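Local coordinates for protein N-alpha-acetyltransferase 35, NatC auxiliary subunit (Saccharomyces cerevisiae, PDB 6YGA) that serves as the auxiliary subunit of the heterotrimeric NatC N-terminal acetyltransferase, which acetylates the N-terminal methionine of the L-A virus Gag protein, at residues L115-T120 against S150-V155; S122-L127 against G154-T159; Q411-Q416 against M447-L452; F441-S446 against N593-P598; R638-S643 against H680-L685. All coordinates share one frame; numbering follows the deposited sequence.

In the fold
Interactions 1 and 2 lie side by side, their centres about 6 Å apart, and join the same two helices, 118-129 and 142-167; both are buried and rest on methyl, methylene and sulfur contacts without a cross-segment hydrogen bond. Interactions 3 and 4 sit about 41 to 51 Å from that pair, centre to centre, and share helix 433-456, which meets a neighbouring helix in interaction 3 and a loop in interaction 4. Interaction 4 is buried yet polar in part, with a lysine gripping a loop carbonyl, whereas interaction 3 runs from packed phenylalanines to an exposed asparagine. Interaction 5, between two later helices, is partly buried, with a serine and the base of a lysine meeting valines.

Interaction 1 of 5, residues L115-T120 against S150-V155; sequences LSCRYT and SCILGV
I152 reaches from helix 142-167 to the first turn of helix 118-129, and its side chain makes all the contacts between the two segments. The side chain forks at CB. The CG1 methylene, placed anti to the carbonyl carbon (chi1 -54°), runs alongside Y119 and lies 3.8 Å from Y119 CB. The other branch, CG2, presses against the backbone, with I152 CG2 at 3.5 Å from T120 CA, and also meets the T120 methyl. At the tip, I152 CD1 comes within 3.6 Å of Y119 CB and 4.2 Å of C117 SG, with T120 CG2 close by. The I152 side chain lies roughly perpendicular to that of T120.

C117 is the N-cap of helix 118-129, where its SG accepts a weak bond of 3.3 Å from Y119 N; the same sulfur lies in the plane of the Y119 ring, at its edge. The hydroxyl of T120 is engaged on its own side of the contact, bonded to V114 O.

W137 packs on both Y119 and I152. Helix 85-104 covers this side through I92 and L96, while helix 193-209 packs on S150 and L153, and helix 215-231 on S150 and C151.

Interaction 2 of 5, residues S122-L127 against G154-T159; sequences SLLSSL and GVCYLT
L123 and L124 receive C156 in a contact that contains no flat side chain: neither a ring nor an amide lies between the segments, and the meeting is one of branched aliphatic chains with a sulfur. The one aromatic ring here, that of Y157, belongs to another side of its helix, where it packs on Q193 and V196 of helix 193-209 and its hydroxyl bonds E234. The contact is helix-helix packing within the alpha-helical Mak10 region, with helix 118-129 laid against helix 142-167.

C156 points toward the partner helix, and its SG, anti to the carbonyl carbon (chi1 -74°), enters between two successive leucines. On one of them, L123 CD2 approaches the sulfur to 3.9 Å. On the other it is the branch point that comes close, L124 CG standing 4.0 Å from C156 SG, with the CD2 methyl of L124 only slightly farther off. The leucines differ in their first torsion: L123 has CG trans to its own backbone nitrogen (chi1 170°), whereas that of L124 lies beside it, and together they bring CD2 of one and CG of the other to the same sulfur.

L123 CD2 also packs on I152 CG2, one turn earlier on the facing helix. L124 is backed by L115 and F184, while L96 and V100 of helix 85-104 cover V155. On the backbone of the cysteine, C156 O accepts from T159 OG1 at 3.1 Å, the hydroxyl sitting 31° out of the carbonyl plane.

Interaction 3 of 5, residues Q411-Q416 against M447-L452; sequences QGFNRQ and MIEFSL. With EDO (1,2-ethanediol), chain C.
F413 and F450 meet across a helical hairpin, formed by the consecutive helices 406-429 and 433-456 in the region related to TPR repeats. The two segments run roughly antiparallel, at 147°, with axes 9.6 Å apart. The two phenylalanine side chains overlap head to tail, the root of one beside the ring of the other: F413 CB lies 3.6 Å from F450 CD1. In F450 the ring carbon CG is trans to the backbone N (chi1 170°), which carries the far end of the ring on to N414.

The far end of the F413 ring reaches E449 instead, with F413 CZ 3.9 Å from E449 CG. The glutamate bends at chi2, and its carboxylate is held by the hydroxyls of Y721 and Y409, the latter's ring also meeting F413 edge-to-face. R410, next to Y409 on helix 406-429, makes a cation-pi contact with F450 and hydrogen-bonds its carbonyl oxygen.

N414 closes the exposed side. Its amide plane is turned 66° from the F450 ring, N414 OD1 stands 3.7 Å from F450 CZ, and a 1,2-ethanediol, probably from the crystallisation liquor, donates a weak bond of 3.4 Å from O1 to N414 OD1.

Interaction 4 of 5, residues F441-S446 against N593-P598; sequences FMKLSS and NSIGVP
K443 and I595 pass alongside each other in opposite directions, the lysine running outward from helix 433-456 and the isoleucine inward from the loop 593-598. Their overlap is at the end of the lysine, where K443 NZ lies 3.8 Å from the I595 CG2 methyl, with CE only a little farther from that methyl. The lysine begins extended, CG opposite the main-chain nitrogen (chi1 -174°), and then bends at chi3, a turn that delivers the ammonium group to the loop backbone.

There K443 NZ donates to V597 O over 2.9 Å, approaching nearly along the C=O axis at an angle of 161°. The same nitrogen forms a salt bridge with D421 and a hydrogen bond with Q424, both of helix 406-429. Three acceptors thus grip one buried ammonium group, and the acid at D421 probably offsets its charge.

Next along the helix, L444 and P598 cross obliquely. The L444 CD1 methyl rests against the proline ring, 4.1 Å from P598 CG and equally near CD. The peptide bond before P598 is cis, and it links the V597 carbonyl that takes the lysine to the ring that meets the leucine. I595 also reaches M447, a selenomethionine here, with its CD1 methyl 3.7 Å from M447 CE, and Y440 packs on V597 and P598.

The loop joining helices 581-588 and 603-613 is in this way laid across the helical hairpin 406-429/433-456, a helix-to-loop contact within the TPR-like alpha-helical region.

Interaction 5 of 5, residues R638-S643 against H680-L685; sequences RNVVSS and HTSKAL. With EDO (1,2-ethanediol), chain Y; EDO (1,2-ethanediol), chain D.
V640 and V641 meet S682 and K683 where two long helices, 619-653 and 668-701, lie side by side. V640 CG1, trans to its backbone N (chi1 165°), points at the serine hydroxyl, and V640 CG1 to S682 OG measures 3.4 Å. This is a van der Waals contact of a methyl group; the hydroxyl itself is hydrogen-bonded to L678 O of its own helix. V641 takes the next place through its other methyl: V641 CG2 stands 4.3 Å from S682 CB and 4.4 Å from K683 CG, touching the lysine only at the base of its chain.

The two segments form part of an antiparallel helical hairpin, their axes 9.4 Å apart and their directions 170° from each other. Helix 511-564 covers the buried side, where S550 packs on V640 and L551 on S682, while strand 724-729 lies against A684 and L685.

Toward solvent K683 is extended beyond CG and its NZ donates to O2 of a 1,2-ethanediol (chain D) at 3.0 Å; C1 of that molecule is 3.7 Å from V641 CG1. A second ethanediol (chain Y), like the first probably from the crystallisation liquor, is hydrogen-bonded to S643, its O1 lying 3.1 Å from S643 OG.

Interaction 1 of 5, residues L115-T120 against S150-V155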
# COMPACT_ATOMS: atom_id res chain seq x y z
N LEU B 115 6.57 -5.01 -21.15
CA LEU B 115 6.32 -6.22 -21.92
C LEU B 115 5.33 -6.02 -23.06
O LEU B 115 5.21 -6.92 -23.90
CB LEU B 115 5.81 -7.33 -20.99
CG LEU B 115 6.82 -7.87 -19.97
CD1 LEU B 115 6.24 -9.06 -19.23
CD2 LEU B 115 8.12 -8.24 -20.66
N SER B 116 4.62 -4.89 -23.11
CA SER B 116 3.76 -4.61 -24.25
C SER B 116 4.56 -4.40 -25.54
O SER B 116 4.02 -4.60 -26.63
CB SER B 116 2.90 -3.38 -23.97
OG SER B 116 3.70 -2.22 -23.78
N CYS B 117 5.83 -4.03 -25.42
CA CYS B 117 6.67 -3.85 -26.60
C CYS B 117 7.01 -5.19 -27.22
O CYS B 117 7.45 -6.12 -26.53
CB CYS B 117 7.94 -3.09 -26.22
SG CYS B 117 9.15 -2.88 -27.55
N ARG B 118 6.83 -5.31 -28.54
CA ARG B 118 7.15 -6.56 -29.22
C ARG B 118 8.65 -6.81 -29.29
O ARG B 118 9.07 -7.97 -29.44
CB ARG B 118 6.56 -6.56 -30.63
CG ARG B 118 5.04 -6.52 -30.66
CD ARG B 118 4.46 -7.74 -29.98
NE ARG B 118 4.83 -8.97 -30.67
CZ ARG B 118 4.16 -9.47 -31.71
NH1 ARG B 118 3.08 -8.85 -32.17
NH2 ARG B 118 4.57 -10.59 -32.28
N TYR B 119 9.47 -5.76 -29.18
CA TYR B 119 10.92 -5.95 -29.23
C TYR B 119 11.45 -6.55 -27.94
O TYR B 119 12.32 -7.43 -27.97
CB TYR B 119 11.61 -4.63 -29.54
CG TYR B 119 11.33 -4.10 -30.93
CD1 TYR B 119 12.07 -4.54 -32.02
CD2 TYR B 119 10.33 -3.17 -31.15
CE1 TYR B 119 11.82 -4.07 -33.29
CE2 TYR B 119 10.07 -2.70 -32.42
CZ TYR B 119 10.82 -3.15 -33.49
OH TYR B 119 10.57 -2.68 -34.76
N THR B 120 10.94 -6.09 -26.79
CA THR B 120 11.36 -6.66 -25.52
C THR B 120 10.91 -8.11 -25.39
O THR B 120 11.64 -8.95 -24.85
CB THR B 120 10.81 -5.83 -24.35
OG1 THR B 120 9.38 -5.92 -24.33
CG2 THR B 120 11.21 -4.37 -24.49
N SER B 150 20.27 -2.28 -28.69
CA SER B 150 20.93 -1.88 -27.46
C SER B 150 19.95 -1.25 -26.48
O SER B 150 20.04 -1.47 -25.27
CB SER B 150 22.08 -0.92 -27.77
OG SER B 150 21.60 0.29 -28.33
N CYS B 151 19.00 -0.46 -26.99
CA CYS B 151 17.97 0.13 -26.13
C CYS B 151 17.18 -0.96 -25.41
O CYS B 151 17.03 -0.92 -24.19
CB CYS B 151 17.03 1.01 -26.95
SG CYS B 151 17.76 2.51 -27.62
N ILE B 152 16.66 -1.92 -26.17
CA ILE B 152 15.87 -2.99 -25.58
C ILE B 152 16.69 -3.76 -24.56
O ILE B 152 16.18 -4.14 -23.49
CB ILE B 152 15.33 -3.92 -26.68
CG1 ILE B 152 14.57 -3.12 -27.75
CG2 ILE B 152 14.45 -5.01 -26.09
CD1 ILE B 152 13.34 -2.42 -27.24
N LEU B 153 17.97 -3.99 -24.85
CA LEU B 153 18.82 -4.72 -23.92
C LEU B 153 19.02 -3.93 -22.63
O LEU B 153 19.09 -4.52 -21.54
CB LEU B 153 20.17 -5.02 -24.57
CG LEU B 153 21.12 -5.91 -23.77
CD1 LEU B 153 20.48 -7.25 -23.49
CD2 LEU B 153 22.44 -6.08 -24.51
N GLY B 154 19.11 -2.60 -22.73
CA GLY B 154 19.28 -1.80 -21.53
C GLY B 154 18.07 -1.85 -20.62
O GLY B 154 18.19 -2.02 -19.41
N VAL B 155 16.87 -1.71 -21.21
CA VAL B 155 15.65 -1.79 -20.42
C VAL B 155 15.46 -3.20 -19.86
O VAL B 155 15.04 -3.37 -18.71
CB VAL B 155 14.44 -1.34 -21.27
CG1 VAL B 155 13.15 -1.51 -20.49
CG2 VAL B 155 14.62 0.11 -21.69

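Interaction 2 of 5, residues S122-L127 against G154-T159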
# COMPACT_ATOMS: atom_id res chain seq x y z
N SER B 122 10.62 -10.10 -27.96
CA SER B 122 11.47 -10.85 -28.88
C SER B 122 12.84 -11.13 -28.27
O SER B 122 13.35 -12.25 -28.35
CB SER B 122 11.60 -10.09 -30.20
OG SER B 122 12.32 -10.84 -31.17
N LEU B 123 13.44 -10.11 -27.64
CA LEU B 123 14.75 -10.30 -27.02
C LEU B 123 14.69 -11.27 -25.86
O LEU B 123 15.53 -12.17 -25.74
CB LEU B 123 15.32 -8.95 -26.57
CG LEU B 123 16.57 -8.98 -25.69
CD1 LEU B 123 17.70 -9.76 -26.34
CD2 LEU B 123 17.03 -7.56 -25.35
N LEU B 124 13.69 -11.12 -24.98
CA LEU B 124 13.57 -12.02 -23.84
C LEU B 124 13.32 -13.46 -24.27
O LEU B 124 13.75 -14.40 -23.59
CB LEU B 124 12.46 -11.55 -22.90
CG LEU B 124 12.75 -10.31 -22.05
CD1 LEU B 124 11.52 -9.89 -21.26
CD2 LEU B 124 13.92 -10.57 -21.12
N SER B 125 12.65 -13.66 -25.41
CA SER B 125 12.37 -15.02 -25.87
C SER B 125 13.63 -15.71 -26.38
O SER B 125 13.84 -16.90 -26.10
CB SER B 125 11.30 -14.99 -26.96
OG SER B 125 10.03 -14.62 -26.43
N SER B 126 14.47 -15.00 -27.12
CA SER B 126 15.73 -15.58 -27.56
C SER B 126 16.70 -15.74 -26.39
O SER B 126 17.51 -16.68 -26.38
CB SER B 126 16.37 -14.73 -28.65
OG SER B 126 17.01 -13.59 -28.10
N LEU B 127 16.62 -14.85 -25.40
CA LEU B 127 17.52 -14.93 -24.25
C LEU B 127 17.19 -16.13 -23.37
O LEU B 127 18.08 -16.67 -22.70
CB LEU B 127 17.44 -13.64 -23.44
CG LEU B 127 18.75 -13.06 -22.88
CD1 LEU B 127 19.87 -13.22 -23.88
CD2 LEU B 127 18.55 -11.60 -22.53
N GLY B 154 19.11 -2.60 -22.73
CA GLY B 154 19.28 -1.80 -21.53
C GLY B 154 18.07 -1.85 -20.62
O GLY B 154 18.19 -2.02 -19.41
N VAL B 155 16.87 -1.71 -21.21
CA VAL B 155 15.65 -1.79 -20.42
C VAL B 155 15.46 -3.20 -19.86
O VAL B 155 15.04 -3.37 -18.71
CB VAL B 155 14.44 -1.34 -21.27
CG1 VAL B 155 13.15 -1.51 -20.49
CG2 VAL B 155 14.62 0.11 -21.69
N CYS B 156 15.77 -4.23 -20.65
CA CYS B 156 15.66 -5.59 -20.14
C CYS B 156 16.64 -5.83 -19.00
O CYS B 156 16.34 -6.56 -18.05
CB CYS B 156 15.90 -6.60 -21.26
SG CYS B 156 14.53 -6.78 -22.44
N TYR B 157 17.82 -5.20 -19.07
CA TYR B 157 18.75 -5.27 -17.95
C TYR B 157 18.18 -4.57 -16.72
O TYR B 157 18.41 -5.00 -15.59
CB TYR B 157 20.10 -4.67 -18.33
CG TYR B 157 21.19 -4.90 -17.30
CD1 TYR B 157 21.98 -6.04 -17.35
CD2 TYR B 157 21.41 -4.00 -16.28
CE1 TYR B 157 22.97 -6.27 -16.41
CE2 TYR B 157 22.39 -4.21 -15.33
CZ TYR B 157 23.17 -5.35 -15.40
OH TYR B 157 24.15 -5.57 -14.46
N LEU B 158 17.43 -3.49 -16.94
CA LEU B 158 16.82 -2.76 -15.83
C LEU B 158 15.79 -3.62 -15.10
O LEU B 158 15.83 -3.74 -13.87
CB LEU B 158 16.18 -1.47 -16.33
CG LEU B 158 15.43 -0.64 -15.29
CD1 LEU B 158 16.40 0.00 -14.30
CD2 LEU B 158 14.56 0.40 -15.96
N THR B 159 14.86 -4.22 -15.85
CA THR B 159 13.82 -5.02 -15.22
C THR B 159 14.40 -6.20 -14.47
O THR B 159 13.86 -6.61 -13.43
CB THR B 159 12.82 -5.51 -16.27
OG1 THR B 159 13.42 -6.54 -17.06
CG2 THR B 159 12.39 -4.37 -17.18

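Interaction 3 of 5, residues Q411-Q416 against M447-L452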
# COMPACT_ATOMS: atom_id res chain seq x y z
N GLN B 411 0.53 0.54 9.17
CA GLN B 411 0.27 -0.86 9.49
C GLN B 411 1.47 -1.54 10.13
O GLN B 411 1.31 -2.48 10.91
CB GLN B 411 -0.16 -1.61 8.23
CG GLN B 411 -1.47 -1.12 7.66
CD GLN B 411 -1.70 -1.54 6.22
OE1 GLN B 411 -1.23 -2.60 5.78
NE2 GLN B 411 -2.43 -0.72 5.47
N GLY B 412 2.68 -1.06 9.83
CA GLY B 412 3.87 -1.65 10.44
C GLY B 412 3.91 -1.47 11.95
O GLY B 412 4.54 -2.26 12.65
N PHE B 413 3.24 -0.43 12.46
CA PHE B 413 3.28 -0.19 13.90
C PHE B 413 2.39 -1.16 14.67
O PHE B 413 2.64 -1.38 15.86
CB PHE B 413 2.87 1.26 14.20
CG PHE B 413 3.91 2.27 13.82
CD1 PHE B 413 5.10 2.37 14.54
CD2 PHE B 413 3.71 3.12 12.75
CE1 PHE B 413 6.06 3.31 14.19
CE2 PHE B 413 4.67 4.05 12.39
CZ PHE B 413 5.84 4.15 13.12
N ASN B 414 1.39 -1.75 14.02
CA ASN B 414 0.57 -2.78 14.66
C ASN B 414 1.44 -3.89 15.23
O ASN B 414 1.27 -4.31 16.38
CB ASN B 414 -0.45 -3.33 13.67
CG ASN B 414 -1.74 -2.55 13.66
OD1 ASN B 414 -2.32 -2.28 14.71
ND2 ASN B 414 -2.22 -2.20 12.47
N ARG B 415 2.39 -4.37 14.43
CA ARG B 415 3.31 -5.40 14.91
C ARG B 415 4.26 -4.86 15.97
O ARG B 415 4.54 -5.54 16.97
CB ARG B 415 4.08 -5.99 13.73
CG ARG B 415 5.36 -6.72 14.11
CD ARG B 415 6.06 -7.29 12.88
NE ARG B 415 7.36 -7.85 13.21
CZ ARG B 415 7.55 -9.08 13.69
NH1 ARG B 415 6.51 -9.88 13.88
NH2 ARG B 415 8.77 -9.51 13.97
N GLN B 416 4.76 -3.63 15.79
CA GLN B 416 5.80 -3.12 16.68
C GLN B 416 5.29 -2.92 18.10
O GLN B 416 6.00 -3.23 19.06
CB GLN B 416 6.35 -1.80 16.15
CG GLN B 416 7.17 -1.90 14.87
CD GLN B 416 7.76 -0.55 14.48
OE1 GLN B 416 8.10 0.26 15.34
NE2 GLN B 416 7.87 -0.31 13.18
N MSE B 447 3.53 4.58 19.60
CA MSE B 447 2.10 4.64 19.89
C MSE B 447 1.51 5.97 19.43
O MSE B 447 0.43 6.02 18.85
CB MSE B 447 1.84 4.44 21.39
CG MSE B 447 2.19 3.07 21.93
SE MSE B 447 2.10 2.99 23.89
CE MSE B 447 0.17 3.02 24.13
N ILE B 448 2.25 7.04 19.69
CA ILE B 448 1.80 8.38 19.31
C ILE B 448 1.83 8.53 17.79
O ILE B 448 0.86 9.01 17.18
CB ILE B 448 2.67 9.45 20.00
CG1 ILE B 448 2.40 9.45 21.51
CG2 ILE B 448 2.44 10.81 19.38
CD1 ILE B 448 3.42 10.23 22.31
N GLU B 449 2.93 8.11 17.16
CA GLU B 449 3.04 8.21 15.71
C GLU B 449 1.98 7.37 15.01
O GLU B 449 1.38 7.80 14.02
CB GLU B 449 4.44 7.78 15.27
CG GLU B 449 4.65 7.76 13.76
CD GLU B 449 4.87 9.14 13.17
OE1 GLU B 449 4.97 10.12 13.94
OE2 GLU B 449 4.93 9.25 11.93
N PHE B 450 1.72 6.17 15.53
CA PHE B 450 0.69 5.31 14.95
C PHE B 450 -0.69 5.96 15.03
O PHE B 450 -1.49 5.85 14.10
CB PHE B 450 0.69 3.96 15.67
CG PHE B 450 -0.48 3.08 15.32
CD1 PHE B 450 -0.51 2.39 14.12
CD2 PHE B 450 -1.53 2.92 16.22
CE1 PHE B 450 -1.58 1.57 13.81
CE2 PHE B 450 -2.60 2.10 15.91
CZ PHE B 450 -2.63 1.43 14.71
N SER B 451 -0.99 6.64 16.14
CA SER B 451 -2.31 7.22 16.32
C SER B 451 -2.51 8.44 15.43
O SER B 451 -3.54 8.57 14.76
CB SER B 451 -2.53 7.59 17.79
OG SER B 451 -2.41 6.46 18.63
N LEU B 452 -1.55 9.37 15.44
CA LEU B 452 -1.68 10.57 14.62
C LEU B 452 -1.67 10.25 13.14
O LEU B 452 -2.30 10.96 12.34
CB LEU B 452 -0.56 11.56 14.96
CG LEU B 452 -0.53 12.13 16.38
CD1 LEU B 452 0.69 13.03 16.58
CD2 LEU B 452 -1.81 12.88 16.71
C1 EDO C . -6.34 -3.98 14.68
O1 EDO C . -5.61 -2.81 14.29
C2 EDO C . -6.40 -4.10 16.20
O2 EDO C . -5.08 -4.24 16.74

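Interaction 4 of 5, residues F441-S446 against N593-P598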
# COMPACT_ATOMS: atom_id res chain seq x y z
N PHE B 441 10.72 4.63 25.54
CA PHE B 441 10.68 5.81 24.68
C PHE B 441 10.26 5.45 23.26
O PHE B 441 9.44 6.15 22.65
CB PHE B 441 12.04 6.50 24.66
CG PHE B 441 12.20 7.47 23.53
CD1 PHE B 441 11.61 8.73 23.60
CD2 PHE B 441 12.91 7.13 22.40
CE1 PHE B 441 11.75 9.63 22.56
CE2 PHE B 441 13.05 8.02 21.35
CZ PHE B 441 12.47 9.27 21.43
N MSE B 442 10.81 4.37 22.71
CA MSE B 442 10.48 3.95 21.36
C MSE B 442 9.04 3.46 21.25
O MSE B 442 8.35 3.77 20.27
CB MSE B 442 11.44 2.86 20.89
CG MSE B 442 12.87 3.34 20.76
SE MSE B 442 13.08 4.61 19.30
CE MSE B 442 12.72 3.38 17.83
N LYS B 443 8.59 2.69 22.24
CA LYS B 443 7.22 2.20 22.21
C LYS B 443 6.22 3.34 22.28
O LYS B 443 5.28 3.41 21.48
CB LYS B 443 6.98 1.22 23.36
CG LYS B 443 5.62 0.55 23.32
CD LYS B 443 5.36 -0.26 24.57
CE LYS B 443 5.16 0.64 25.77
NZ LYS B 443 4.97 -0.15 27.02
N LEU B 444 6.41 4.27 23.22
CA LEU B 444 5.45 5.35 23.41
C LEU B 444 5.47 6.33 22.24
O LEU B 444 4.43 6.84 21.83
CB LEU B 444 5.72 6.06 24.74
CG LEU B 444 4.66 7.05 25.21
CD1 LEU B 444 3.27 6.47 25.03
CD2 LEU B 444 4.90 7.43 26.66
N SER B 445 6.66 6.60 21.69
CA SER B 445 6.76 7.40 20.48
C SER B 445 6.06 6.71 19.31
O SER B 445 5.44 7.37 18.47
CB SER B 445 8.22 7.67 20.13
OG SER B 445 8.82 8.54 21.06
N SER B 446 6.17 5.38 19.23
CA SER B 446 5.50 4.66 18.16
C SER B 446 3.99 4.67 18.35
O SER B 446 3.24 4.76 17.38
CB SER B 446 6.03 3.23 18.08
OG SER B 446 7.38 3.20 17.66
N ASN B 593 -4.83 -2.16 23.55
CA ASN B 593 -5.53 -2.80 24.66
C ASN B 593 -4.60 -3.66 25.50
O ASN B 593 -4.80 -3.78 26.71
CB ASN B 593 -6.69 -3.63 24.12
CG ASN B 593 -7.64 -4.06 25.21
OD1 ASN B 593 -7.78 -3.39 26.23
ND2 ASN B 593 -8.31 -5.19 24.99
N SER B 594 -3.57 -4.24 24.90
CA SER B 594 -2.67 -5.15 25.60
C SER B 594 -1.44 -4.46 26.17
O SER B 594 -0.58 -5.13 26.74
CB SER B 594 -2.25 -6.28 24.67
OG SER B 594 -3.38 -7.01 24.23
N ILE B 595 -1.32 -3.14 26.02
CA ILE B 595 -0.17 -2.40 26.52
C ILE B 595 -0.44 -1.99 27.96
O ILE B 595 -1.45 -1.34 28.25
CB ILE B 595 0.14 -1.19 25.63
CG1 ILE B 595 0.55 -1.66 24.23
CG2 ILE B 595 1.23 -0.33 26.25
CD1 ILE B 595 0.83 -0.53 23.25
N GLY B 596 0.46 -2.37 28.86
CA GLY B 596 0.26 -2.13 30.27
C GLY B 596 0.57 -0.71 30.71
O GLY B 596 -0.17 -0.13 31.51
N VAL B 597 1.68 -0.16 30.22
CA VAL B 597 2.13 1.17 30.62
C VAL B 597 2.43 1.99 29.38
O VAL B 597 3.28 1.60 28.57
CB VAL B 597 3.37 1.11 31.53
CG1 VAL B 597 3.80 2.51 31.91
CG2 VAL B 597 3.06 0.30 32.78
N PRO B 598 1.74 3.12 29.15
CA PRO B 598 0.67 3.61 30.01
C PRO B 598 -0.65 2.89 29.75
O PRO B 598 -0.95 2.56 28.60
CB PRO B 598 0.55 5.10 29.64
CG PRO B 598 1.56 5.34 28.54
CD PRO B 598 1.96 4.00 27.99

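Interaction 5 of 5, residues R638-S643 against H680-L685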
# COMPACT_ATOMS: atom_id res chain seq x y z
N ARG B 638 -0.19 30.59 19.24
CA ARG B 638 0.97 31.47 19.13
C ARG B 638 2.17 30.91 19.88
O ARG B 638 3.31 31.04 19.41
CB ARG B 638 0.62 32.87 19.64
CG ARG B 638 -0.50 33.53 18.87
CD ARG B 638 -0.63 34.99 19.24
NE ARG B 638 -1.74 35.64 18.55
CZ ARG B 638 -2.94 35.84 19.08
NH1 ARG B 638 -3.19 35.44 20.32
NH2 ARG B 638 -3.89 36.44 18.37
N ASN B 639 1.94 30.28 21.03
CA ASN B 639 3.05 29.65 21.75
C ASN B 639 3.63 28.49 20.94
O ASN B 639 4.85 28.29 20.92
CB ASN B 639 2.58 29.16 23.12
CG ASN B 639 2.24 30.31 24.06
OD1 ASN B 639 2.73 31.42 23.90
ND2 ASN B 639 1.39 30.03 25.04
N VAL B 640 2.76 27.72 20.27
CA VAL B 640 3.24 26.64 19.42
C VAL B 640 4.10 27.20 18.29
O VAL B 640 5.17 26.65 17.97
CB VAL B 640 2.06 25.81 18.88
CG1 VAL B 640 2.50 24.94 17.71
CG2 VAL B 640 1.47 24.96 19.98
N VAL B 641 3.66 28.30 17.68
CA VAL B 641 4.43 28.93 16.61
C VAL B 641 5.80 29.35 17.13
O VAL B 641 6.82 29.16 16.45
CB VAL B 641 3.65 30.12 16.02
CG1 VAL B 641 4.52 30.93 15.07
CG2 VAL B 641 2.40 29.61 15.30
N SER B 642 5.85 29.92 18.34
CA SER B 642 7.13 30.30 18.93
C SER B 642 8.03 29.08 19.15
O SER B 642 9.24 29.14 18.89
CB SER B 642 6.89 31.05 20.24
OG SER B 642 6.05 32.17 20.02
N SER B 643 7.46 27.97 19.62
CA SER B 643 8.26 26.77 19.82
C SER B 643 8.76 26.21 18.49
O SER B 643 9.93 25.80 18.38
CB SER B 643 7.46 25.71 20.57
OG SER B 643 7.24 26.09 21.91
N HIS B 680 1.95 26.24 9.54
CA HIS B 680 0.76 26.59 8.76
C HIS B 680 -0.50 26.00 9.38
O HIS B 680 -1.51 26.69 9.52
CB HIS B 680 0.92 26.12 7.31
CG HIS B 680 1.92 26.90 6.52
ND1 HIS B 680 2.49 26.43 5.36
CD2 HIS B 680 2.44 28.14 6.71
CE1 HIS B 680 3.32 27.33 4.87
NE2 HIS B 680 3.31 28.38 5.67
N THR B 681 -0.45 24.72 9.76
CA THR B 681 -1.61 24.08 10.38
C THR B 681 -1.98 24.76 11.70
O THR B 681 -3.16 24.97 11.99
CB THR B 681 -1.33 22.59 10.60
OG1 THR B 681 -1.34 21.92 9.33
CG2 THR B 681 -2.36 21.97 11.52
N SER B 682 -0.97 25.10 12.51
CA SER B 682 -1.23 25.78 13.78
C SER B 682 -1.99 27.08 13.57
O SER B 682 -3.01 27.33 14.23
CB SER B 682 0.09 26.04 14.51
OG SER B 682 0.81 24.83 14.71
N LYS B 683 -1.52 27.92 12.64
CA LYS B 683 -2.22 29.16 12.35
C LYS B 683 -3.64 28.90 11.85
O LYS B 683 -4.58 29.62 12.22
CB LYS B 683 -1.44 29.98 11.31
CG LYS B 683 -0.07 30.43 11.76
CD LYS B 683 0.66 31.15 10.64
CE LYS B 683 2.00 31.69 11.10
NZ LYS B 683 2.74 32.33 9.98
N ALA B 684 -3.82 27.87 11.02
CA ALA B 684 -5.14 27.57 10.48
C ALA B 684 -6.11 27.14 11.57
O ALA B 684 -7.31 27.42 11.48
CB ALA B 684 -5.04 26.50 9.40
N LEU B 685 -5.61 26.45 12.60
CA LEU B 685 -6.47 26.04 13.71
C LEU B 685 -7.04 27.25 14.44
O LEU B 685 -8.22 27.27 14.80
CB LEU B 685 -5.69 25.16 14.67
CG LEU B 685 -5.34 23.74 14.22
CD1 LEU B 685 -4.19 23.19 15.05
CD2 LEU B 685 -6.55 22.83 14.35
C1 EDO Y . 4.92 24.11 23.69
O1 EDO Y . 5.81 23.47 22.77
C2 EDO Y . 3.94 25.00 22.95
O2 EDO Y . 3.22 25.78 23.91
C1 EDO D . 5.72 33.26 12.45
O1 EDO D . 7.03 32.70 12.49
C2 EDO D . 5.56 34.09 11.18
O2 EDO D . 5.63 33.24 10.03